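Local structure of probable glutathione reductase (Sinorhizobium meliloti, 4DNA) at residues P170-A176 and A257-A263; T197-K203 and R227-I233; Y54-S58 and N187-L192. The protein probably catalyses the NADPH-dependent reduction of glutathione disulfide to glutathione, working as an FAD-containing homodimer. All coordinates share one frame; numbering follows the deposited sequence.

Interaction 1. Residues P170-A176 and A257-A263; sequences PESILIA and ADQVMLA
D258, just ahead of strand 259-262, turns its carboxylate back on the loop before strand 172-176. OD2 uses its anti lone pair for the amide N of E171, at 2.8 Å, and also takes the amide N of S172, which approaches from above the carboxylate plane in a longer bond. In return, S172 OG accepts the backbone N of D258 at 3.0 Å. CB of D258 also packs on CB of P170, 3.6 Å away.

Beyond this corner the chains run as neighbouring parallel strands, 4.7 Å apart at their axes, in the sheet of what is probably the NADPH-binding Rossmann-type unit, with 259-262 at its edge within the chain. L174 uses both its backbone groups: N donates to Q259 O and O accepts from M261 N at 2.9 Å; Q259 N to S172 O, A176 N to M261 O and A263 N to A176 O continue the ladder. Selenomethionine M261 has CG anti to its backbone N (chi1 -172°), which lays it alongside I175, with CB 3.8 Å from I175 CG1, before the chain bends away.

E171 and D258 bring like charges together, with E171 OE1 3.6 Å from D258 OD2, yet both carboxylates also form salt bridges to R244. Shared arginine and amide donors probably offset the repulsion, and the pair begins with a charged cluster and continues as a backbone ladder flanked largely by apolar side chains.

Interaction 2. Residues T197-K203 and R227-I233; sequences TLIYRGK and RILCEDI
T197 lies beside R227, both side chains pointing the same way, with CG2 of T197 3.7 Å from CB of R227. At L198 the parallel ladder is regular: its N donates to R227 O, and its O accepts from L229 N. I199 has CG1 anti to the backbone N (chi1 -170°) and an extended chi2 (-179°), which puts CG1 against L229 CB and carries CD1 to 3.8 Å from D232 CB. Y200 N bonds to L229 O, while Y200 O takes the N of D232 at 3.0 Å as the chains leave the sheet. R201 runs alongside I233, whose CD1 is 3.8 Å from R201 NE. G202 O then accepts E231 N at 2.9 Å, and K203 NZ makes a long salt bridge to E231 OE2 (3.7 Å). D232 OD1 also receives the N of I233 and OD2 bonds to H252; an alanine here removes the carboxylate, and the I233 amide and the H252 imidazole would probably be left without their mate, the imidazole freer to turn. This is the beta-alpha-beta crossover of a Rossmann-type sheet: L198 and I228 face M221 of helix 211-223, strand 227-229 is outermost, and strand 172-176 flanks strand 195-199 on its other side.

Interaction 3. Residues Y54-S58 and N187-L192; sequences YVYAS and NIFHGL
Helix 180-191, which follows the GxGxxA turn of what is probably the NADPH-binding Rossmann unit, packs through I188, and through L192 just beyond its end, on helix 48-66, which begins at C48 of the C43-C48 disulfide, probably the redox-active pair. The helical segments cross at 32°, axes 8.4 Å apart. I188 fills the upstream half of the contact: CG2 rests 3.7 Å from CB of Y54, and CD1 sits between CB of Y54 and CG2 of V55, 3.9 Å from each, the V55 and I188 side chains crossing at about a right angle. With CG1 beside the backbone N (chi1 -75°), that atom lies against the Y54-V55 peptide. One turn on, S58 sets CB 3.5 Å from I188 O. There the CA atoms of S58 and G191 come within 4.6 Å, and a side chain on G191 would run into S58 CB. L192 closes the far end, laying CD2 3.7 Å from S58 CA and near A57 O. No hydrogen bond joins the segments; carbon packing carries the contact. Around it, Y54 and A57 lean on L84 of helix 81-106, F189 turns to T196 on strand 195-199, and A57 O accepts a hydrogen bond from W72 of the second subunit.

How the interactions relate
Interactions 1 and 2 belong to one four-stranded parallel sheet, ordered 227-229, 195-199, 172-176, 259-262, and are joined at its middle: I175 N lies 2.7 Å from T197 O and I175 O 2.8 Å from I199 N, both probable hydrogen bonds. Interaction 3 reaches this sheet through the helix that follows strand 172-176, with F189 CE2 3.5 Å from I173 CD1; it does not touch interaction 2. The predicted dinucleotide site borders both strand pairs, the side chain of A263 being about 4 Å from A182, and the side chain of Y200 about 3 Å from G178. Bound FAD is about 7 Å from the M261 side chain and about 8 Å from that of I188.

Interaction 1. Residues P170-A176 and A257-A263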
ATOM      1  N   PRO A 170      27.194   9.008  13.560  1.00 71.21           N
ATOM      2  CA  PRO A 170      28.412   8.200  13.395  1.00 71.16           C
ATOM      3  C   PRO A 170      28.749   8.044  11.921  1.00 70.87           C
ATOM      4  O   PRO A 170      27.851   8.026  11.069  1.00 70.33           O
ATOM      5  CB  PRO A 170      28.027   6.844  13.995  1.00 68.93           C
ATOM      6  CG  PRO A 170      26.548   6.786  13.881  1.00 68.24           C
ATOM      7  CD  PRO A 170      26.065   8.202  14.061  1.00 68.33           C
ATOM      8  N   GLU A 171      30.035   7.971  11.628  1.00 72.68           N
ATOM      9  CA  GLU A 171      30.487   7.727  10.277  1.00 73.83           C
ATOM     10  C   GLU A 171      30.487   6.210  10.058  1.00 72.94           C
ATOM     11  O   GLU A 171      30.350   5.737   8.924  1.00 73.73           O
ATOM     12  CB  GLU A 171      31.857   8.394  10.055  1.00 77.38           C
ATOM     13  CG  GLU A 171      32.849   7.633   9.172  1.00 78.77           C
ATOM     14  CD  GLU A 171      34.306   8.073   9.371  1.00 85.41           C
ATOM     15  OE1 GLU A 171      34.691   8.478  10.505  1.00 85.70           O
ATOM     16  OE2 GLU A 171      35.070   8.003   8.380  1.00 85.10           O
ATOM     17  N   SER A 172      30.608   5.455  11.153  1.00 71.23           N
ATOM     18  CA  SER A 172      30.426   4.003  11.126  1.00 70.73           C
ATOM     19  C   SER A 172      29.650   3.521  12.354  1.00 69.71           C
ATOM     20  O   SER A 172      29.810   4.076  13.447  1.00 69.56           O
ATOM     21  CB  SER A 172      31.765   3.264  10.992  1.00 71.87           C
ATOM     22  OG  SER A 172      32.693   3.702  11.966  1.00 73.64           O
ATOM     23  N   ILE A 173      28.793   2.511  12.150  1.00 68.14           N
ATOM     24  CA  ILE A 173      28.083   1.817  13.237  1.00 67.41           C
ATOM     25  C   ILE A 173      28.160   0.284  13.105  1.00 67.34           C
ATOM     26  O   ILE A 173      28.173  -0.263  11.997  1.00 67.51           O
ATOM     27  CB  ILE A 173      26.599   2.253  13.369  1.00 65.54           C
ATOM     28  CG1 ILE A 173      26.072   1.934  14.772  1.00 65.33           C
ATOM     29  CG2 ILE A 173      25.714   1.598  12.307  1.00 64.89           C
ATOM     30  CD1 ILE A 173      24.889   2.781  15.184  1.00 65.50           C
ATOM     31  N   LEU A 174      28.208  -0.395  14.247  1.00 67.17           N
ATOM     32  CA  LEU A 174      28.100  -1.838  14.278  1.00 68.14           C
ATOM     33  C   LEU A 174      26.946  -2.223  15.175  1.00 66.45           C
ATOM     34  O   LEU A 174      26.961  -1.904  16.363  1.00 66.70           O
ATOM     35  CB  LEU A 174      29.397  -2.489  14.780  1.00 68.89           C
ATOM     36  CG  LEU A 174      29.317  -3.996  15.040  1.00 68.44           C
ATOM     37  CD1 LEU A 174      29.345  -4.763  13.737  1.00 70.26           C
ATOM     38  CD2 LEU A 174      30.420  -4.477  15.959  1.00 68.03           C
ATOM     39  N   ILE A 175      25.971  -2.928  14.604  1.00 66.06           N
ATOM     40  CA  ILE A 175      24.775  -3.341  15.326  1.00 66.24           C
ATOM     41  C   ILE A 175      24.668  -4.844  15.549  1.00 68.74           C
ATOM     42  O   ILE A 175      24.416  -5.602  14.620  1.00 68.60           O
ATOM     43  CB  ILE A 175      23.495  -2.900  14.608  1.00 65.64           C
ATOM     44  CG1 ILE A 175      23.470  -1.389  14.454  1.00 63.93           C
ATOM     45  CG2 ILE A 175      22.282  -3.379  15.388  1.00 66.13           C
ATOM     46  CD1 ILE A 175      22.641  -0.916  13.281  1.00 64.75           C
ATOM     47  N   ALA A 176      24.829  -5.254  16.803  1.00 69.77           N
ATOM     48  CA  ALA A 176      24.518  -6.610  17.234  1.00 70.08           C
ATOM     49  C   ALA A 176      23.004  -6.789  17.420  1.00 69.17           C
ATOM     50  O   ALA A 176      22.324  -5.919  17.990  1.00 69.47           O
ATOM     51  CB  ALA A 176      25.251  -6.915  18.526  1.00 71.36           C
ATOM     52  N   ALA A 257      34.314   0.874  15.046  1.00 75.89           N
ATOM     53  CA  ALA A 257      33.217   1.728  14.564  1.00 74.40           C
ATOM     54  C   ALA A 257      32.998   2.908  15.491  1.00 72.89           C
ATOM     55  O   ALA A 257      33.404   2.868  16.654  1.00 73.69           O
ATOM     56  CB  ALA A 257      31.936   0.927  14.416  1.00 73.03           C
ATOM     57  N   ASP A 258      32.367   3.960  14.973  1.00 72.73           N
ATOM     58  CA  ASP A 258      32.022   5.121  15.793  1.00 72.44           C
ATOM     59  C   ASP A 258      31.058   4.769  16.944  1.00 71.10           C
ATOM     60  O   ASP A 258      31.246   5.199  18.075  1.00 70.61           O
ATOM     61  CB  ASP A 258      31.479   6.259  14.928  1.00 71.84           C
ATOM     62  CG  ASP A 258      32.576   7.028  14.213  1.00 75.08           C
ATOM     63  OD1 ASP A 258      33.665   7.194  14.789  1.00 76.09           O
ATOM     64  OD2 ASP A 258      32.354   7.488  13.076  1.00 77.25           O
ATOM     65  N   GLN A 259      30.038   3.969  16.657  1.00 70.40           N
ATOM     66  CA  GLN A 259      29.106   3.520  17.693  1.00 68.81           C
ATOM     67  C   GLN A 259      28.883   2.015  17.580  1.00 69.62           C
ATOM     68  O   GLN A 259      28.971   1.441  16.477  1.00 68.46           O
ATOM     69  CB  GLN A 259      27.764   4.253  17.593  1.00 67.36           C
ATOM     70  CG  GLN A 259      27.856   5.770  17.627  1.00 68.31           C
ATOM     71  CD  GLN A 259      28.010   6.334  19.031  1.00 68.67           C
ATOM     72  OE1 GLN A 259      27.516   5.774  20.005  1.00 69.11           O
ATOM     73  NE2 GLN A 259      28.688   7.458  19.132  1.00 68.46           N
ATOM     74  N   VAL A 260      28.609   1.386  18.728  1.00 69.24           N
ATOM     75  CA  VAL A 260      28.223  -0.025  18.785  1.00 68.48           C
ATOM     76  C   VAL A 260      26.860  -0.146  19.454  1.00 67.59           C
ATOM     77  O   VAL A 260      26.725   0.080  20.645  1.00 68.75           O
ATOM     78  CB  VAL A 260      29.253  -0.891  19.536  1.00 69.96           C
ATOM     79  CG1 VAL A 260      28.768  -2.331  19.619  1.00 69.93           C
ATOM     80  CG2 VAL A 260      30.608  -0.835  18.844  1.00 71.23           C
HETATM   81  N   MSE A 261      25.854  -0.506  18.671  1.00 66.58           N
HETATM   82  CA  MSE A 261      24.505  -0.613  19.170  1.00 66.64           C
HETATM   83  C   MSE A 261      24.188  -2.024  19.527  1.00 68.06           C
HETATM   84  O   MSE A 261      24.381  -2.946  18.720  1.00 66.57           O
HETATM   85  CB  MSE A 261      23.545  -0.169  18.083  1.00 65.44           C
HETATM   86  CG  MSE A 261      22.130  -0.074  18.631  1.00 68.10           C
HETATM   87 SE   MSE A 261      21.048   0.684  17.177  1.00 81.69          SE
HETATM   88  CE  MSE A 261      19.715   1.684  18.219  1.00 69.35           C
ATOM     89  N   LEU A 262      23.681  -2.195  20.746  1.00 68.17           N
ATOM     90  CA  LEU A 262      23.087  -3.455  21.169  1.00 68.13           C
ATOM     91  C   LEU A 262      21.577  -3.437  20.977  1.00 70.17           C
ATOM     92  O   LEU A 262      20.861  -2.702  21.660  1.00 69.33           O
ATOM     93  CB  LEU A 262      23.407  -3.737  22.618  1.00 70.71           C
ATOM     94  CG  LEU A 262      24.882  -3.741  22.953  1.00 68.67           C
ATOM     95  CD1 LEU A 262      24.985  -3.817  24.462  1.00 69.09           C
ATOM     96  CD2 LEU A 262      25.602  -4.892  22.265  1.00 66.32           C
ATOM     97  N   ALA A 263      21.109  -4.252  20.037  1.00 71.41           N
ATOM     98  CA  ALA A 263      19.696  -4.361  19.731  1.00 68.25           C
ATOM     99  C   ALA A 263      19.242  -5.798  19.894  1.00 71.27           C
ATOM    100  O   ALA A 263      18.593  -6.343  19.002  1.00 71.48           O
ATOM    101  CB  ALA A 263      19.425  -3.878  18.315  1.00 67.55           C
TER

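Interaction 2. Residues T197-K203 and R227-I233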
ATOM      1  N   THR A 197      27.386  -2.067   9.787  1.00 68.54           N
ATOM      2  CA  THR A 197      27.631  -3.512   9.929  1.00 70.12           C
ATOM      3  C   THR A 197      26.668  -4.131  10.941  1.00 68.97           C
ATOM      4  O   THR A 197      26.452  -3.582  12.020  1.00 68.05           O
ATOM      5  CB  THR A 197      29.078  -3.820  10.367  1.00 70.65           C
ATOM      6  OG1 THR A 197      29.990  -2.977   9.656  1.00 72.24           O
ATOM      7  CG2 THR A 197      29.428  -5.270  10.114  1.00 71.86           C
ATOM      8  N   LEU A 198      26.097  -5.276  10.588  1.00 69.62           N
ATOM      9  CA  LEU A 198      25.153  -5.984  11.464  1.00 69.08           C
ATOM     10  C   LEU A 198      25.688  -7.363  11.849  1.00 71.14           C
ATOM     11  O   LEU A 198      26.140  -8.124  10.981  1.00 71.21           O
ATOM     12  CB  LEU A 198      23.786  -6.104  10.774  1.00 68.26           C
ATOM     13  CG  LEU A 198      22.631  -6.878  11.408  1.00 68.19           C
ATOM     14  CD1 LEU A 198      21.962  -6.128  12.552  1.00 66.90           C
ATOM     15  CD2 LEU A 198      21.617  -7.140  10.321  1.00 68.16           C
ATOM     16  N   ILE A 199      25.652  -7.675  13.146  1.00 71.37           N
ATOM     17  CA  ILE A 199      26.135  -8.973  13.628  1.00 72.82           C
ATOM     18  C   ILE A 199      25.117  -9.681  14.527  1.00 74.46           C
ATOM     19  O   ILE A 199      24.413  -9.058  15.329  1.00 71.47           O
ATOM     20  CB  ILE A 199      27.523  -8.863  14.291  1.00 75.20           C
ATOM     21  CG1 ILE A 199      28.116 -10.255  14.557  1.00 77.42           C
ATOM     22  CG2 ILE A 199      27.465  -7.996  15.542  1.00 74.14           C
ATOM     23  CD1 ILE A 199      29.473 -10.254  15.240  1.00 77.53           C
ATOM     24  N   TYR A 200      25.045 -10.998  14.369  1.00 75.53           N
ATOM     25  CA  TYR A 200      23.987 -11.792  14.973  1.00 74.80           C
ATOM     26  C   TYR A 200      24.480 -13.181  15.286  1.00 76.66           C
ATOM     27  O   TYR A 200      25.189 -13.777  14.501  1.00 78.11           O
ATOM     28  CB  TYR A 200      22.807 -11.888  14.008  1.00 76.45           C
ATOM     29  CG  TYR A 200      21.561 -12.559  14.570  1.00 76.00           C
ATOM     30  CD1 TYR A 200      21.171 -12.392  15.925  1.00 74.96           C
ATOM     31  CD2 TYR A 200      20.747 -13.332  13.740  1.00 77.03           C
ATOM     32  CE1 TYR A 200      20.018 -12.999  16.426  1.00 75.00           C
ATOM     33  CE2 TYR A 200      19.592 -13.937  14.231  1.00 76.10           C
ATOM     34  CZ  TYR A 200      19.226 -13.772  15.566  1.00 76.41           C
ATOM     35  OH  TYR A 200      18.059 -14.380  16.004  1.00 76.11           O
ATOM     36  N   ARG A 201      24.069 -13.689  16.437  1.00 77.58           N
ATOM     37  CA  ARG A 201      24.558 -14.957  16.947  1.00 79.46           C
ATOM     38  C   ARG A 201      23.860 -16.154  16.305  1.00 80.74           C
ATOM     39  O   ARG A 201      24.384 -17.271  16.320  1.00 83.11           O
ATOM     40  CB  ARG A 201      24.461 -15.001  18.479  1.00 84.95           C
ATOM     41  CG  ARG A 201      23.199 -14.395  19.099  1.00 83.21           C
ATOM     42  CD  ARG A 201      22.741 -15.150  20.346  1.00 86.26           C
ATOM     43  NE  ARG A 201      23.823 -15.960  20.905  1.00 91.17           N
ATOM     44  CZ  ARG A 201      24.068 -17.236  20.584  1.00 90.23           C
ATOM     45  NH1 ARG A 201      25.094 -17.879  21.143  1.00 91.29           N
ATOM     46  NH2 ARG A 201      23.294 -17.873  19.705  1.00 88.06           N
ATOM     47  N   GLY A 202      22.692 -15.912  15.725  1.00 78.07           N
ATOM     48  CA  GLY A 202      21.922 -16.975  15.096  1.00 79.10           C
ATOM     49  C   GLY A 202      22.328 -17.206  13.660  1.00 78.76           C
ATOM     50  O   GLY A 202      23.217 -16.532  13.147  1.00 78.76           O
ATOM     51  N   LYS A 203      21.668 -18.166  13.016  1.00 79.50           N
ATOM     52  CA  LYS A 203      22.018 -18.582  11.662  1.00 79.18           C
ATOM     53  C   LYS A 203      21.460 -17.625  10.613  1.00 78.39           C
ATOM     54  O   LYS A 203      22.118 -17.349   9.617  1.00 82.10           O
ATOM     55  CB  LYS A 203      21.525 -19.999  11.389  1.00 78.80           C
ATOM     56  CG  LYS A 203      22.406 -21.106  11.936  1.00 79.80           C
ATOM     57  CD  LYS A 203      21.570 -22.360  12.193  1.00 80.83           C
ATOM     58  CE  LYS A 203      22.320 -23.655  11.907  1.00 80.69           C
ATOM     59  NZ  LYS A 203      23.744 -23.600  12.335  1.00 80.71           N
ATOM     60  N   ARG A 227      27.248  -4.947   5.581  1.00 70.17           N
ATOM     61  CA  ARG A 227      27.971  -6.136   5.953  1.00 74.54           C
ATOM     62  C   ARG A 227      27.140  -6.861   6.998  1.00 72.47           C
ATOM     63  O   ARG A 227      26.797  -6.284   8.035  1.00 71.18           O
ATOM     64  CB  ARG A 227      29.349  -5.776   6.500  1.00 73.43           C
ATOM     65  CG  ARG A 227      30.375  -6.877   6.326  1.00 75.66           C
ATOM     66  CD  ARG A 227      31.499  -6.744   7.336  1.00 76.88           C
ATOM     67  NE  ARG A 227      32.422  -7.878   7.267  1.00 80.77           N
ATOM     68  CZ  ARG A 227      33.562  -7.981   7.958  1.00 83.32           C
ATOM     69  NH1 ARG A 227      33.944  -7.011   8.791  1.00 80.95           N
ATOM     70  NH2 ARG A 227      34.327  -9.064   7.820  1.00 84.51           N
ATOM     71  N   ILE A 228      26.773  -8.107   6.713  1.00 72.56           N
ATOM     72  CA  ILE A 228      26.078  -8.917   7.703  1.00 71.66           C
ATOM     73  C   ILE A 228      26.980 -10.058   8.112  1.00 72.08           C
ATOM     74  O   ILE A 228      27.601 -10.691   7.275  1.00 74.78           O
ATOM     75  CB  ILE A 228      24.721  -9.465   7.212  1.00 71.21           C
ATOM     76  CG1 ILE A 228      23.888  -8.354   6.566  1.00 70.12           C
ATOM     77  CG2 ILE A 228      23.948 -10.122   8.357  1.00 68.89           C
ATOM     78  CD1 ILE A 228      22.628  -8.871   5.903  1.00 68.15           C
ATOM     79  N   LEU A 229      27.050 -10.284   9.415  1.00 71.15           N
ATOM     80  CA  LEU A 229      27.866 -11.321   9.989  1.00 73.94           C
ATOM     81  C   LEU A 229      27.000 -12.243  10.840  1.00 75.86           C
ATOM     82  O   LEU A 229      26.547 -11.879  11.930  1.00 75.65           O
ATOM     83  CB  LEU A 229      29.006 -10.703  10.801  1.00 75.79           C
ATOM     84  CG  LEU A 229      29.935  -9.812   9.965  1.00 76.15           C
ATOM     85  CD1 LEU A 229      30.986  -9.110  10.809  1.00 75.02           C
ATOM     86  CD2 LEU A 229      30.586 -10.604   8.837  1.00 79.75           C
ATOM     87  N   CYS A 230      26.762 -13.438  10.317  1.00 76.84           N
ATOM     88  CA  CYS A 230      25.939 -14.429  10.985  1.00 76.72           C
ATOM     89  C   CYS A 230      26.755 -15.371  11.886  1.00 77.29           C
ATOM     90  O   CYS A 230      27.981 -15.440  11.779  1.00 77.63           O
ATOM     91  CB  CYS A 230      25.116 -15.197   9.942  1.00 77.29           C
ATOM     92  SG  CYS A 230      23.530 -14.403   9.580  1.00 86.94           S
ATOM     93  N   GLU A 231      26.052 -16.070  12.778  1.00 76.89           N
ATOM     94  CA  GLU A 231      26.625 -17.110  13.634  1.00 77.34           C
ATOM     95  C   GLU A 231      27.823 -16.598  14.407  1.00 79.06           C
ATOM     96  O   GLU A 231      28.862 -17.256  14.457  1.00 80.07           O
ATOM     97  CB  GLU A 231      27.056 -18.339  12.816  1.00 79.21           C
ATOM     98  CG  GLU A 231      26.043 -18.870  11.806  1.00 79.23           C
ATOM     99  CD  GLU A 231      26.281 -20.326  11.457  1.00 79.98           C
ATOM    100  OE1 GLU A 231      27.171 -20.948  12.067  1.00 81.65           O
ATOM    101  OE2 GLU A 231      25.570 -20.858  10.585  1.00 80.75           O
ATOM    102  N   ASP A 232      27.678 -15.422  15.006  1.00 79.35           N
ATOM    103  CA  ASP A 232      28.798 -14.769  15.673  1.00 79.85           C
ATOM    104  C   ASP A 232      28.328 -13.821  16.761  1.00 79.83           C
ATOM    105  O   ASP A 232      27.181 -13.396  16.769  1.00 79.06           O
ATOM    106  CB  ASP A 232      29.645 -14.016  14.649  1.00 80.13           C
ATOM    107  CG  ASP A 232      31.063 -13.775  15.120  1.00 82.32           C
ATOM    108  OD1 ASP A 232      31.457 -14.264  16.205  1.00 83.18           O
ATOM    109  OD2 ASP A 232      31.788 -13.078  14.384  1.00 82.38           O
ATOM    110  N   ILE A 233      29.250 -13.482  17.657  1.00 81.12           N
ATOM    111  CA  ILE A 233      28.956 -12.804  18.910  1.00 80.57           C
ATOM    112  C   ILE A 233      30.058 -11.776  19.179  1.00 82.53           C
ATOM    113  O   ILE A 233      31.187 -11.938  18.698  1.00 84.19           O
ATOM    114  CB  ILE A 233      28.870 -13.863  20.049  1.00 82.91           C
ATOM    115  CG1 ILE A 233      27.853 -13.458  21.121  1.00 88.20           C
ATOM    116  CG2 ILE A 233      30.237 -14.211  20.641  1.00 86.82           C
ATOM    117  CD1 ILE A 233      27.289 -14.641  21.896  1.00 87.14           C
TER

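Interaction 3. Residues Y54-S58 and N187-L192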
ATOM      1  N   TYR A  54      12.460   8.279  10.870  1.00 62.48           N
ATOM      2  CA  TYR A  54      13.848   8.051  10.490  1.00 61.60           C
ATOM      3  C   TYR A  54      13.925   7.148   9.268  1.00 61.34           C
ATOM      4  O   TYR A  54      14.815   7.287   8.435  1.00 61.02           O
ATOM      5  CB  TYR A  54      14.612   7.475  11.687  1.00 60.48           C
ATOM      6  CG  TYR A  54      15.044   8.537  12.706  1.00 60.94           C
ATOM      7  CD1 TYR A  54      14.265   9.686  12.948  1.00 61.59           C
ATOM      8  CD2 TYR A  54      16.225   8.388  13.431  1.00 60.12           C
ATOM      9  CE1 TYR A  54      14.662  10.649  13.869  1.00 61.13           C
ATOM     10  CE2 TYR A  54      16.623   9.341  14.352  1.00 62.02           C
ATOM     11  CZ  TYR A  54      15.845  10.470  14.565  1.00 62.06           C
ATOM     12  OH  TYR A  54      16.267  11.401  15.481  1.00 62.26           O
ATOM     13  N   VAL A  55      12.967   6.233   9.156  1.00 60.87           N
ATOM     14  CA  VAL A  55      12.841   5.416   7.965  1.00 60.06           C
ATOM     15  C   VAL A  55      12.593   6.333   6.779  1.00 60.93           C
ATOM     16  O   VAL A  55      13.257   6.206   5.748  1.00 62.04           O
ATOM     17  CB  VAL A  55      11.689   4.408   8.074  1.00 59.94           C
ATOM     18  CG1 VAL A  55      11.377   3.820   6.719  1.00 60.08           C
ATOM     19  CG2 VAL A  55      12.026   3.317   9.070  1.00 60.66           C
ATOM     20  N   TYR A  56      11.647   7.258   6.936  1.00 60.81           N
ATOM     21  CA  TYR A  56      11.320   8.195   5.881  1.00 61.58           C
ATOM     22  C   TYR A  56      12.545   9.026   5.515  1.00 62.24           C
ATOM     23  O   TYR A  56      12.901   9.138   4.329  1.00 62.49           O
ATOM     24  CB  TYR A  56      10.165   9.110   6.296  1.00 62.20           C
ATOM     25  CG  TYR A  56       8.791   8.468   6.318  1.00 62.12           C
ATOM     26  CD1 TYR A  56       8.441   7.482   5.398  1.00 61.65           C
ATOM     27  CD2 TYR A  56       7.820   8.892   7.232  1.00 62.09           C
ATOM     28  CE1 TYR A  56       7.181   6.917   5.404  1.00 61.21           C
ATOM     29  CE2 TYR A  56       6.548   8.336   7.245  1.00 61.29           C
ATOM     30  CZ  TYR A  56       6.236   7.348   6.329  1.00 61.42           C
ATOM     31  OH  TYR A  56       4.985   6.767   6.334  1.00 61.14           O
ATOM     32  N   ALA A  57      13.192   9.594   6.535  1.00 62.08           N
ATOM     33  CA  ALA A  57      14.421  10.351   6.339  1.00 61.80           C
ATOM     34  C   ALA A  57      15.414   9.559   5.528  1.00 62.79           C
ATOM     35  O   ALA A  57      16.056  10.110   4.658  1.00 64.61           O
ATOM     36  CB  ALA A  57      15.045  10.729   7.663  1.00 61.11           C
ATOM     37  N   SER A  58      15.531   8.266   5.804  1.00 61.73           N
ATOM     38  CA  SER A  58      16.515   7.441   5.129  1.00 62.02           C
ATOM     39  C   SER A  58      16.121   7.086   3.706  1.00 63.22           C
ATOM     40  O   SER A  58      16.997   6.825   2.890  1.00 64.69           O
ATOM     41  CB  SER A  58      16.822   6.175   5.929  1.00 62.51           C
ATOM     42  OG  SER A  58      15.649   5.422   6.152  1.00 61.66           O
ATOM     43  N   ASN A 187      19.135  -0.387   8.502  1.00 62.73           N
ATOM     44  CA  ASN A 187      18.637   0.245   7.291  1.00 64.40           C
ATOM     45  C   ASN A 187      18.532   1.767   7.405  1.00 63.35           C
ATOM     46  O   ASN A 187      18.860   2.474   6.451  1.00 62.78           O
ATOM     47  CB  ASN A 187      17.325  -0.386   6.853  1.00 61.14           C
ATOM     48  CG  ASN A 187      17.548  -1.687   6.127  1.00 63.94           C
ATOM     49  OD1 ASN A 187      17.856  -1.693   4.937  1.00 67.90           O
ATOM     50  ND2 ASN A 187      17.414  -2.800   6.836  1.00 63.18           N
ATOM     51  N   ILE A 188      18.095   2.263   8.563  1.00 61.48           N
ATOM     52  CA  ILE A 188      17.997   3.700   8.754  1.00 61.94           C
ATOM     53  C   ILE A 188      19.397   4.302   8.593  1.00 63.13           C
ATOM     54  O   ILE A 188      19.624   5.146   7.724  1.00 63.18           O
ATOM     55  CB  ILE A 188      17.336   4.083  10.107  1.00 61.33           C
ATOM     56  CG1 ILE A 188      15.824   3.842  10.050  1.00 59.82           C
ATOM     57  CG2 ILE A 188      17.562   5.549  10.430  1.00 61.31           C
ATOM     58  CD1 ILE A 188      15.187   3.616  11.397  1.00 58.66           C
ATOM     59  N   PHE A 189      20.346   3.832   9.392  1.00 63.14           N
ATOM     60  CA  PHE A 189      21.692   4.377   9.340  1.00 64.12           C
ATOM     61  C   PHE A 189      22.327   4.246   7.968  1.00 65.06           C
ATOM     62  O   PHE A 189      22.935   5.199   7.486  1.00 66.05           O
ATOM     63  CB  PHE A 189      22.589   3.793  10.438  1.00 64.01           C
ATOM     64  CG  PHE A 189      22.268   4.319  11.804  1.00 64.12           C
ATOM     65  CD1 PHE A 189      22.169   5.694  12.031  1.00 65.23           C
ATOM     66  CD2 PHE A 189      22.046   3.455  12.864  1.00 63.98           C
ATOM     67  CE1 PHE A 189      21.859   6.196  13.284  1.00 64.11           C
ATOM     68  CE2 PHE A 189      21.744   3.950  14.122  1.00 64.36           C
ATOM     69  CZ  PHE A 189      21.645   5.323  14.334  1.00 64.13           C
ATOM     70  N   HIS A 190      22.173   3.087   7.332  1.00 64.54           N
ATOM     71  CA  HIS A 190      22.757   2.891   6.005  1.00 66.06           C
ATOM     72  C   HIS A 190      22.241   3.904   5.039  1.00 66.19           C
ATOM     73  O   HIS A 190      23.023   4.559   4.359  1.00 67.03           O
ATOM     74  CB  HIS A 190      22.523   1.492   5.447  1.00 66.86           C
ATOM     75  CG  HIS A 190      23.110   1.303   4.068  1.00 68.18           C
ATOM     76  ND1 HIS A 190      24.391   0.924   3.871  1.00 70.61           N
ATOM     77  CD2 HIS A 190      22.557   1.493   2.802  1.00 67.14           C
ATOM     78  CE1 HIS A 190      24.642   0.860   2.554  1.00 70.30           C
ATOM     79  NE2 HIS A 190      23.522   1.208   1.899  1.00 69.10           N
ATOM     80  N   GLY A 191      20.915   4.032   4.981  1.00 65.56           N
ATOM     81  CA  GLY A 191      20.239   5.013   4.142  1.00 65.53           C
ATOM     82  C   GLY A 191      20.818   6.398   4.329  1.00 66.23           C
ATOM     83  O   GLY A 191      20.929   7.169   3.370  1.00 67.81           O
ATOM     84  N   LEU A 192      21.217   6.703   5.563  1.00 65.52           N
ATOM     85  CA  LEU A 192      21.781   8.008   5.885  1.00 66.13           C
ATOM     86  C   LEU A 192      23.307   8.141   5.653  1.00 67.20           C
ATOM     87  O   LEU A 192      23.894   9.190   5.933  1.00 67.28           O
ATOM     88  CB  LEU A 192      21.366   8.412   7.304  1.00 64.32           C
ATOM     89  CG  LEU A 192      19.860   8.479   7.591  1.00 62.47           C
ATOM     90  CD1 LEU A 192      19.608   8.742   9.060  1.00 62.31           C
ATOM     91  CD2 LEU A 192      19.138   9.514   6.754  1.00 61.98           C
TER